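Local coordinates for exosome complex exonuclease RRP46 homolog (Oryza sativa Japonica Group, PDB 3HKM), which binds double-stranded DNA and single-stranded RNA, shows hydrolytic DNase and phosphorolytic RNase activity in vitro, and is probably a component of the exosome, at residues 11-19 with 214-225; 60-68 with 80-89. All coordinates share one frame; numbering follows the deposited sequence.

Contact 1: residues 11-19 with 214-225; sequences PNQLRPFSC and RGLAASSRISDF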
loop_
_atom_site.group_PDB
_atom_site.type_symbol
_atom_site.label_atom_id
_atom_site.label_comp_id
_atom_site.label_asym_id
_atom_site.label_seq_id
_atom_site.Cartn_x
_atom_site.Cartn_y
_atom_site.Cartn_z
ATOM N N PRO A 11 7.402 17.715 8.951
ATOM C CA PRO A 11 7.376 16.323 9.408
ATOM C C PRO A 11 6.075 15.547 9.174
ATOM O O PRO A 11 6.149 14.407 8.729
ATOM C CB PRO A 11 7.686 16.460 10.894
ATOM C CG PRO A 11 8.648 17.582 10.930
ATOM C CD PRO A 11 8.175 18.563 9.880
ATOM N N ASN A 12 4.914 16.124 9.461
ATOM C CA ASN A 12 3.672 15.360 9.324
ATOM C C ASN A 12 3.002 15.513 7.965
ATOM O O ASN A 12 1.864 15.077 7.780
ATOM C CB ASN A 12 2.677 15.668 10.457
ATOM C CG ASN A 12 2.072 17.053 10.352
ATOM O OD1 ASN A 12 1.508 17.423 9.321
ATOM N ND2 ASN A 12 2.170 17.826 11.433
ATOM N N GLN A 13 3.721 16.114 7.017
ATOM C CA GLN A 13 3.149 16.413 5.711
ATOM C C GLN A 13 3.287 15.258 4.720
ATOM O O GLN A 13 4.393 14.773 4.463
ATOM C CB GLN A 13 3.769 17.685 5.133
ATOM C CG GLN A 13 2.958 18.322 4.012
ATOM C CD GLN A 13 3.354 19.775 3.774
ATOM O OE1 GLN A 13 4.147 20.348 4.533
ATOM N NE2 GLN A 13 2.802 20.379 2.721
ATOM N N LEU A 14 2.152 14.831 4.170
ATOM C CA LEU A 14 2.115 13.854 3.093
ATOM C C LEU A 14 2.374 14.545 1.751
ATOM O O LEU A 14 1.883 15.645 1.503
ATOM C CB LEU A 14 0.755 13.149 3.069
ATOM C CG LEU A 14 0.314 12.472 4.368
ATOM C CD1 LEU A 14 -1.104 11.920 4.255
ATOM C CD2 LEU A 14 1.300 11.369 4.732
ATOM N N ARG A 15 3.157 13.912 0.888
ATOM C CA ARG A 15 3.389 14.497 -0.424
ATOM C C ARG A 15 2.065 14.448 -1.188
ATOM O O ARG A 15 1.180 13.660 -0.845
ATOM C CB ARG A 15 4.524 13.778 -1.155
ATOM C CG ARG A 15 4.141 12.474 -1.801
ATOM C CD ARG A 15 5.071 11.345 -1.352
ATOM N NE ARG A 15 6.413 11.394 -1.905
ATOM C CZ ARG A 15 7.200 10.327 -2.003
ATOM N NH1 ARG A 15 6.778 9.142 -1.577
ATOM N NH2 ARG A 15 8.405 10.443 -2.527
ATOM N N PRO A 16 1.902 15.316 -2.197
ATOM C CA PRO A 16 0.599 15.331 -2.877
ATOM C C PRO A 16 0.316 13.988 -3.559
ATOM O O PRO A 16 1.161 13.510 -4.315
ATOM C CB PRO A 16 0.759 16.443 -3.914
ATOM C CG PRO A 16 1.893 17.312 -3.379
ATOM C CD PRO A 16 2.823 16.340 -2.717
ATOM N N PHE A 17 -0.831 13.379 -3.278
ATOM C CA PHE A 17 -1.212 12.139 -3.961
ATOM C C PHE A 17 -2.287 12.367 -5.023
ATOM O O PHE A 17 -2.989 13.385 -5.021
ATOM C CB PHE A 17 -1.646 11.042 -2.981
ATOM C CG PHE A 17 -2.517 11.536 -1.864
ATOM C CD1 PHE A 17 -1.955 12.134 -0.744
ATOM C CD2 PHE A 17 -3.891 11.402 -1.930
ATOM C CE1 PHE A 17 -2.746 12.597 0.286
ATOM C CE2 PHE A 17 -4.696 11.865 -0.901
ATOM C CZ PHE A 17 -4.122 12.463 0.211
ATOM N N SER A 18 -2.400 11.405 -5.933
ATOM C CA SER A 18 -3.283 11.532 -7.082
ATOM C C SER A 18 -3.639 10.150 -7.585
ATOM O O SER A 18 -2.984 9.176 -7.232
ATOM C CB SER A 18 -2.586 12.316 -8.188
ATOM O OG SER A 18 -1.379 11.689 -8.576
ATOM N N CYS A 19 -4.676 10.052 -8.407
ATOM C CA CYS A 19 -5.058 8.746 -8.939
ATOM C C CYS A 19 -5.945 8.851 -10.169
ATOM O O CYS A 19 -6.992 9.490 -10.142
ATOM C CB CYS A 19 -5.759 7.897 -7.867
ATOM S SG CYS A 19 -6.240 6.245 -8.436
ATOM N N ARG A 214 1.642 9.414 14.963
ATOM C CA ARG A 214 1.751 10.401 13.907
ATOM C C ARG A 214 1.008 9.923 12.665
ATOM O O ARG A 214 0.173 10.633 12.123
ATOM C CB ARG A 214 3.227 10.654 13.591
ATOM C CG ARG A 214 3.504 11.928 12.819
ATOM C CD ARG A 214 3.409 13.130 13.738
ATOM N NE ARG A 214 3.622 14.385 13.026
ATOM C CZ ARG A 214 4.814 14.952 12.865
ATOM N NH1 ARG A 214 5.904 14.370 13.356
ATOM N NH2 ARG A 214 4.919 16.103 12.212
ATOM N N GLY A 215 1.322 8.712 12.219
ATOM C CA GLY A 215 0.706 8.161 11.027
ATOM C C GLY A 215 -0.804 8.160 11.105
ATOM O O GLY A 215 -1.477 8.585 10.179
ATOM N N LEU A 216 -1.341 7.687 12.222
ATOM C CA LEU A 216 -2.786 7.612 12.407
ATOM C C LEU A 216 -3.494 8.929 12.107
ATOM O O LEU A 216 -4.389 8.975 11.267
ATOM C CB LEU A 216 -3.123 7.172 13.829
ATOM C CG LEU A 216 -4.609 6.940 14.085
ATOM C CD1 LEU A 216 -5.075 5.658 13.407
ATOM C CD2 LEU A 216 -4.883 6.896 15.579
ATOM N N ALA A 217 -3.101 9.993 12.801
ATOM C CA ALA A 217 -3.742 11.302 12.656
ATOM C C ALA A 217 -3.542 11.925 11.274
ATOM O O ALA A 217 -4.225 12.886 10.913
ATOM C CB ALA A 217 -3.260 12.256 13.740
ATOM N N ALA A 218 -2.600 11.381 10.510
ATOM C CA ALA A 218 -2.368 11.822 9.135
ATOM C C ALA A 218 -3.176 11.003 8.137
ATOM O O ALA A 218 -3.583 11.508 7.093
ATOM C CB ALA A 218 -0.886 11.728 8.797
ATOM N N SER A 219 -3.396 9.733 8.467
ATOM C CA SER A 219 -3.988 8.775 7.533
ATOM C C SER A 219 -5.378 9.169 7.020
ATOM O O SER A 219 -5.728 8.875 5.875
ATOM C CB SER A 219 -3.994 7.353 8.125
ATOM O OG SER A 219 -4.700 7.274 9.353
ATOM N N SER A 220 -6.157 9.846 7.865
ATOM C CA SER A 220 -7.494 10.311 7.488
ATOM C C SER A 220 -7.472 11.129 6.204
ATOM O O SER A 220 -8.471 11.207 5.502
ATOM C CB SER A 220 -8.114 11.153 8.613
ATOM O OG SER A 220 -7.513 12.437 8.670
ATOM N N ARG A 221 -6.335 11.750 5.901
ATOM C CA ARG A 221 -6.190 12.484 4.645
ATOM C C ARG A 221 -6.262 11.528 3.449
ATOM O O ARG A 221 -6.885 11.839 2.433
ATOM C CB ARG A 221 -4.878 13.283 4.615
ATOM C CG ARG A 221 -4.954 14.622 5.339
ATOM C CD ARG A 221 -3.713 15.480 5.101
ATOM N NE ARG A 221 -3.705 16.687 5.930
ATOM C CZ ARG A 221 -4.135 17.885 5.530
ATOM N NH1 ARG A 221 -4.613 18.050 4.305
ATOM N NH2 ARG A 221 -4.093 18.923 6.358
ATOM N N ILE A 222 -5.631 10.363 3.585
ATOM C CA ILE A 222 -5.625 9.369 2.517
ATOM C C ILE A 222 -6.989 8.689 2.336
ATOM O O ILE A 222 -7.438 8.474 1.208
ATOM C CB ILE A 222 -4.558 8.283 2.746
ATOM C CG1 ILE A 222 -3.153 8.887 2.779
ATOM C CG2 ILE A 222 -4.635 7.228 1.655
ATOM C CD1 ILE A 222 -2.103 7.898 3.232
ATOM N N SER A 223 -7.643 8.344 3.443
ATOM C CA SER A 223 -8.958 7.703 3.366
ATOM C C SER A 223 -10.083 8.674 2.955
ATOM O O SER A 223 -11.043 8.263 2.306
ATOM C CB SER A 223 -9.294 6.947 4.661
ATOM O OG SER A 223 -9.388 7.822 5.772
ATOM N N ASP A 224 -9.960 9.950 3.319
ATOM C CA ASP A 224 -10.907 10.976 2.871
ATOM C C ASP A 224 -10.831 11.113 1.347
ATOM O O ASP A 224 -11.817 11.437 0.692
ATOM C CB ASP A 224 -10.607 12.344 3.510
ATOM C CG ASP A 224 -10.932 12.404 5.009
ATOM O OD1 ASP A 224 -11.542 11.459 5.560
ATOM O OD2 ASP A 224 -10.568 13.426 5.641
ATOM N N PHE A 225 -9.642 10.879 0.798
ATOM C CA PHE A 225 -9.403 10.868 -0.645
ATOM C C PHE A 225 -10.092 9.652 -1.284
ATOM O O PHE A 225 -10.845 9.781 -2.263
ATOM C CB PHE A 225 -7.886 10.837 -0.896
ATOM C CG PHE A 225 -7.486 10.887 -2.355
ATOM C CD1 PHE A 225 -7.751 12.005 -3.131
ATOM C CD2 PHE A 225 -6.796 9.832 -2.929
ATOM C CE1 PHE A 225 -7.364 12.057 -4.461
ATOM C CE2 PHE A 225 -6.406 9.876 -4.261
ATOM C CZ PHE A 225 -6.697 10.991 -5.029
#

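Contact 2: residues 60-68 with 80-89; sequences ASIEVVWKP and YEMTLKRTLQ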
loop_
_atom_site.group_PDB
_atom_site.type_symbol
_atom_site.label_atom_id
_atom_site.label_comp_id
_atom_site.label_asym_id
_atom_site.label_seq_id
_atom_site.Cartn_x
_atom_site.Cartn_y
_atom_site.Cartn_z
ATOM N N ALA A 60 -12.722 -17.118 -0.522
ATOM C CA ALA A 60 -12.211 -16.435 -1.710
ATOM C C ALA A 60 -10.681 -16.300 -1.685
ATOM O O ALA A 60 -10.075 -16.105 -0.634
ATOM C CB ALA A 60 -12.864 -15.065 -1.869
ATOM N N SER A 61 -10.067 -16.417 -2.856
ATOM C CA SER A 61 -8.617 -16.294 -2.989
ATOM C C SER A 61 -8.228 -14.915 -3.492
ATOM O O SER A 61 -8.857 -14.378 -4.406
ATOM C CB SER A 61 -8.070 -17.346 -3.957
ATOM O OG SER A 61 -8.430 -18.653 -3.546
ATOM N N ILE A 62 -7.190 -14.350 -2.884
ATOM C CA ILE A 62 -6.584 -13.118 -3.366
ATOM C C ILE A 62 -5.127 -13.439 -3.673
ATOM O O ILE A 62 -4.425 -13.989 -2.829
ATOM C CB ILE A 62 -6.696 -11.958 -2.334
ATOM C CG1 ILE A 62 -8.091 -11.320 -2.380
ATOM C CG2 ILE A 62 -5.673 -10.875 -2.630
ATOM C CD1 ILE A 62 -9.187 -12.136 -1.735
ATOM N N GLU A 63 -4.689 -13.133 -4.893
ATOM C CA GLU A 63 -3.322 -13.412 -5.315
ATOM C C GLU A 63 -2.654 -12.146 -5.847
ATOM O O GLU A 63 -3.335 -11.275 -6.382
ATOM C CB GLU A 63 -3.316 -14.516 -6.378
ATOM C CG GLU A 63 -4.125 -15.733 -5.958
ATOM C CD GLU A 63 -3.775 -16.984 -6.744
ATOM O OE1 GLU A 63 -3.303 -16.847 -7.892
ATOM O OE2 GLU A 63 -3.989 -18.100 -6.211
ATOM N N VAL A 64 -1.331 -12.045 -5.706
ATOM C CA VAL A 64 -0.625 -10.821 -6.071
ATOM C C VAL A 64 0.738 -11.066 -6.734
ATOM O O VAL A 64 1.531 -11.891 -6.284
ATOM C CB VAL A 64 -0.426 -9.903 -4.839
ATOM C CG1 VAL A 64 -0.033 -8.498 -5.276
ATOM C CG2 VAL A 64 -1.692 -9.869 -3.988
ATOM N N VAL A 65 0.995 -10.351 -7.820
ATOM C CA VAL A 65 2.302 -10.378 -8.448
ATOM C C VAL A 65 2.855 -8.964 -8.520
ATOM O O VAL A 65 2.220 -8.056 -9.059
ATOM C CB VAL A 65 2.294 -11.084 -9.841
ATOM C CG1 VAL A 65 0.881 -11.278 -10.355
ATOM C CG2 VAL A 65 3.169 -10.345 -10.853
ATOM N N TRP A 66 4.037 -8.794 -7.933
ATOM C CA TRP A 66 4.717 -7.517 -7.858
ATOM C C TRP A 66 5.691 -7.447 -9.022
ATOM O O TRP A 66 6.539 -8.317 -9.174
ATOM C CB TRP A 66 5.478 -7.429 -6.536
ATOM C CG TRP A 66 5.455 -6.080 -5.872
ATOM C CD1 TRP A 66 4.557 -5.633 -4.936
ATOM C CD2 TRP A 66 6.378 -5.010 -6.078
ATOM N NE1 TRP A 66 4.864 -4.351 -4.557
ATOM C CE2 TRP A 66 5.978 -3.946 -5.241
ATOM C CE3 TRP A 66 7.502 -4.848 -6.891
ATOM C CZ2 TRP A 66 6.663 -2.738 -5.195
ATOM C CZ3 TRP A 66 8.177 -3.653 -6.844
ATOM C CH2 TRP A 66 7.758 -2.611 -6.001
ATOM N N LYS A 67 5.560 -6.416 -9.849
ATOM C CA LYS A 67 6.373 -6.293 -11.053
ATOM C C LYS A 67 7.245 -5.039 -11.002
ATOM O O LYS A 67 6.728 -3.931 -10.851
ATOM C CB LYS A 67 5.488 -6.291 -12.311
ATOM C CG LYS A 67 4.368 -7.332 -12.268
ATOM C CD LYS A 67 4.132 -8.017 -13.609
ATOM C CE LYS A 67 3.253 -7.206 -14.541
ATOM N NZ LYS A 67 2.818 -8.029 -15.719
ATOM N N PRO A 68 8.578 -5.220 -11.130
ATOM C CA PRO A 68 9.546 -4.120 -11.041
ATOM C C PRO A 68 9.450 -3.214 -12.257
ATOM O O PRO A 68 9.018 -3.663 -13.319
ATOM C CB PRO A 68 10.906 -4.842 -11.036
ATOM C CG PRO A 68 10.603 -6.280 -10.769
ATOM C CD PRO A 68 9.250 -6.512 -11.357
ATOM N N TYR A 80 8.215 -7.127 -0.604
ATOM C CA TYR A 80 7.118 -6.186 -0.777
ATOM C C TYR A 80 5.909 -6.919 -1.331
ATOM O O TYR A 80 4.779 -6.694 -0.894
ATOM C CB TYR A 80 7.514 -5.044 -1.717
ATOM C CG TYR A 80 8.440 -4.022 -1.096
ATOM C CD1 TYR A 80 8.728 -4.052 0.266
ATOM C CD2 TYR A 80 9.003 -3.006 -1.866
ATOM C CE1 TYR A 80 9.568 -3.115 0.844
ATOM C CE2 TYR A 80 9.838 -2.061 -1.297
ATOM C CZ TYR A 80 10.116 -2.121 0.058
ATOM O OH TYR A 80 10.950 -1.185 0.630
ATOM N N GLU A 81 6.160 -7.797 -2.300
ATOM C CA GLU A 81 5.119 -8.616 -2.912
ATOM C C GLU A 81 4.419 -9.426 -1.835
ATOM O O GLU A 81 3.187 -9.560 -1.845
ATOM C CB GLU A 81 5.729 -9.554 -3.958
ATOM C CG GLU A 81 4.750 -10.537 -4.586
ATOM C CD GLU A 81 5.402 -11.436 -5.637
ATOM O OE1 GLU A 81 4.861 -11.541 -6.760
ATOM O OE2 GLU A 81 6.462 -12.026 -5.349
ATOM N N MET A 82 5.225 -9.946 -0.905
ATOM C CA MET A 82 4.757 -10.766 0.209
ATOM C C MET A 82 3.930 -9.952 1.199
ATOM O O MET A 82 2.819 -10.336 1.557
ATOM C CB MET A 82 5.955 -11.415 0.917
ATOM C CG MET A 82 5.613 -12.542 1.885
ATOM S SD MET A 82 4.969 -11.999 3.494
ATOM C CE MET A 82 6.325 -10.981 4.090
ATOM N N THR A 83 4.471 -8.820 1.636
ATOM C CA THR A 83 3.760 -7.972 2.582
ATOM C C THR A 83 2.417 -7.542 2.007
ATOM O O THR A 83 1.389 -7.630 2.679
ATOM C CB THR A 83 4.589 -6.732 2.975
ATOM O OG1 THR A 83 5.905 -7.142 3.370
ATOM C CG2 THR A 83 3.927 -5.995 4.129
ATOM N N LEU A 84 2.440 -7.093 0.753
ATOM C CA LEU A 84 1.241 -6.682 0.020
ATOM C C LEU A 84 0.165 -7.777 -0.003
ATOM O O LEU A 84 -1.009 -7.503 0.239
ATOM C CB LEU A 84 1.624 -6.258 -1.403
ATOM C CG LEU A 84 0.583 -5.618 -2.326
ATOM C CD1 LEU A 84 -0.099 -4.421 -1.673
ATOM C CD2 LEU A 84 1.253 -5.211 -3.627
ATOM N N LYS A 85 0.572 -9.020 -0.267
ATOM C CA LYS A 85 -0.356 -10.157 -0.282
ATOM C C LYS A 85 -0.952 -10.405 1.115
ATOM O O LYS A 85 -2.143 -10.662 1.247
ATOM C CB LYS A 85 0.345 -11.421 -0.821
ATOM C CG LYS A 85 -0.569 -12.473 -1.510
ATOM C CD LYS A 85 0.221 -13.749 -1.863
ATOM C CE LYS A 85 -0.494 -14.677 -2.869
ATOM N NZ LYS A 85 -0.053 -14.531 -4.298
ATOM N N ARG A 86 -0.122 -10.318 2.149
ATOM C CA ARG A 86 -0.580 -10.426 3.534
ATOM C C ARG A 86 -1.616 -9.368 3.847
ATOM O O ARG A 86 -2.639 -9.649 4.464
ATOM C CB ARG A 86 0.586 -10.226 4.505
ATOM C CG ARG A 86 1.330 -11.479 4.946
ATOM C CD ARG A 86 2.764 -11.123 5.390
ATOM N NE ARG A 86 2.845 -10.290 6.600
ATOM C CZ ARG A 86 2.734 -8.958 6.633
ATOM N NH1 ARG A 86 2.519 -8.263 5.523
ATOM N NH2 ARG A 86 2.835 -8.310 7.787
ATOM N N THR A 87 -1.313 -8.140 3.442
ATOM C CA THR A 87 -2.139 -6.974 3.740
ATOM C C THR A 87 -3.484 -7.026 3.022
ATOM O O THR A 87 -4.525 -6.724 3.608
ATOM C CB THR A 87 -1.429 -5.671 3.313
ATOM O OG1 THR A 87 -0.115 -5.619 3.880
ATOM C CG2 THR A 87 -2.225 -4.464 3.769
ATOM N N LEU A 88 -3.456 -7.407 1.748
ATOM C CA LEU A 88 -4.665 -7.445 0.947
ATOM C C LEU A 88 -5.584 -8.574 1.382
ATOM O O LEU A 88 -6.774 -8.359 1.579
ATOM C CB LEU A 88 -4.333 -7.579 -0.533
ATOM C CG LEU A 88 -3.723 -6.362 -1.215
ATOM C CD1 LEU A 88 -3.802 -6.565 -2.697
ATOM C CD2 LEU A 88 -4.450 -5.088 -0.817
ATOM N N GLN A 89 -5.032 -9.777 1.525
ATOM C CA GLN A 89 -5.803 -10.914 2.015
ATOM C C GLN A 89 -6.453 -10.552 3.350
ATOM O O GLN A 89 -7.574 -10.973 3.656
ATOM C CB GLN A 89 -4.907 -12.153 2.153
ATOM C CG GLN A 89 -4.415 -12.693 0.818
ATOM C CD GLN A 89 -3.495 -13.891 0.947
ATOM O OE1 GLN A 89 -2.759 -14.030 1.925
ATOM N NE2 GLN A 89 -3.524 -14.763 -0.052
#

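Contact 1: residues 11-19 with 214-225
Phe17 turns the edge of its ring onto the face of Phe225, a T-shaped pair with centroids 4.8 Å apart and planes at 79°. The side chains run past each other in opposite directions: Phe17 CE2 lies 3.3 Å from Phe225 CG, while Phe17 CD2 sits over the Phe225 face, displaced toward its rim. Farther round the same edge, Phe17 CZ comes within 3.6 Å of Arg221 O. With chi1 at 42°, the CG of Phe17 is wedged between its own backbone N and carbonyl carbon, and this sends the ring across to the helix. Beyond the aromatic pair, Leu14 uses one branch alone: its CD1 lies 3.9 Å from Ile222 CG1, the two side chains crossing at about a right angle, and also rests on Ala218 O and on Arg221 CB. In the RNase PH fold these groups join the N-terminal edge strand 17-21 and the loop leading into it to the long C-terminal helix 205-229, whose axis in this region runs at 19° to the strand. Farther from the strand, the side chain of Arg214 on the helix bends at chi2 and brings its guanidinium by Pro11 and Asn12, though its exact placement is doubtful. Outside these residues, Trp33 on strand 29-35 meets the Phe225 ring, Val139 and Ile141 pack against Ile222, and Leu153 touches both Arg214 and Ala218.

Contact 2: residues 60-68 with 80-89
Trp66 donates its backbone N-H to Glu81 OE1, an N-to-O distance of 3.1 Å and a nearly straight bond at 163°. This is one of two hydrogen bonds between segments 60-68 and 80-89, which belong to strand 61-67 and helix 77-91 of a beta-alpha-beta unit completed by strand 100-110. The bond reaches OE1 from above the carboxylate plane, and the extended Glu81 chain, with CG anti to the backbone N (chi1 175°), carries the group up to the strand. On the way it passes the indole stem, Glu81 CB lying 3.4 Å from Trp66 CB. An alanine in place of Glu81 would probably leave the N-H of Trp66 without this acceptor and open a gap where Glu81 CG lay against Trp66 CB, though the contact through its own CB would stay. At the other end of the contact, Gln89 NE2 donates to Ile62 O over 3.0 Å, in the carbonyl plane. Between these bonds Lys85 extends beside Val64, its CG against Val64 CG2, and then bends at chi4 (98°). Its NZ ends 3.1 Å from Val64 N, but both are donors and no bond joins them; Glu63 OE1, itself in a long, weak ion pair with Arg52, is too distant for a salt bridge with this amine. On the apolar side of the contact, Val64 reaches Leu84 CD2 with CG1 and Leu88 CD1 with CG2, while Ile62 CG2 packs on Leu88 CB. Leu106 and Val108 of strand 100-110 add contacts to Trp66. The indole N-H is buried without an acceptor: Leu84 CD2 meets the ring at its edge, 3.6 Å from Trp66 CD1, and Tyr80 CB makes a CH-pi contact over the face, 4.2 Å from the centroid of the five-membered ring.

How the contacts relate
Contacts 1 and 2 lie at the two strands that are outermost, within this chain, in the same five-stranded mixed sheet, 17-21 in one case and 61-67 in the other, and on opposite sides of the chain's centre. Their centres are about 23 Å apart and their nearest atoms about 11 Å, so they do not touch, though both reach that sheet. Contact 2 is local, with 11 residues between its segments; contact 1 has 194 residues between its segments and thereby spans it in sequence. The first is a surface contact carried mainly by rings and apolar groups, with Arg214 at one end, whereas the second is partly buried.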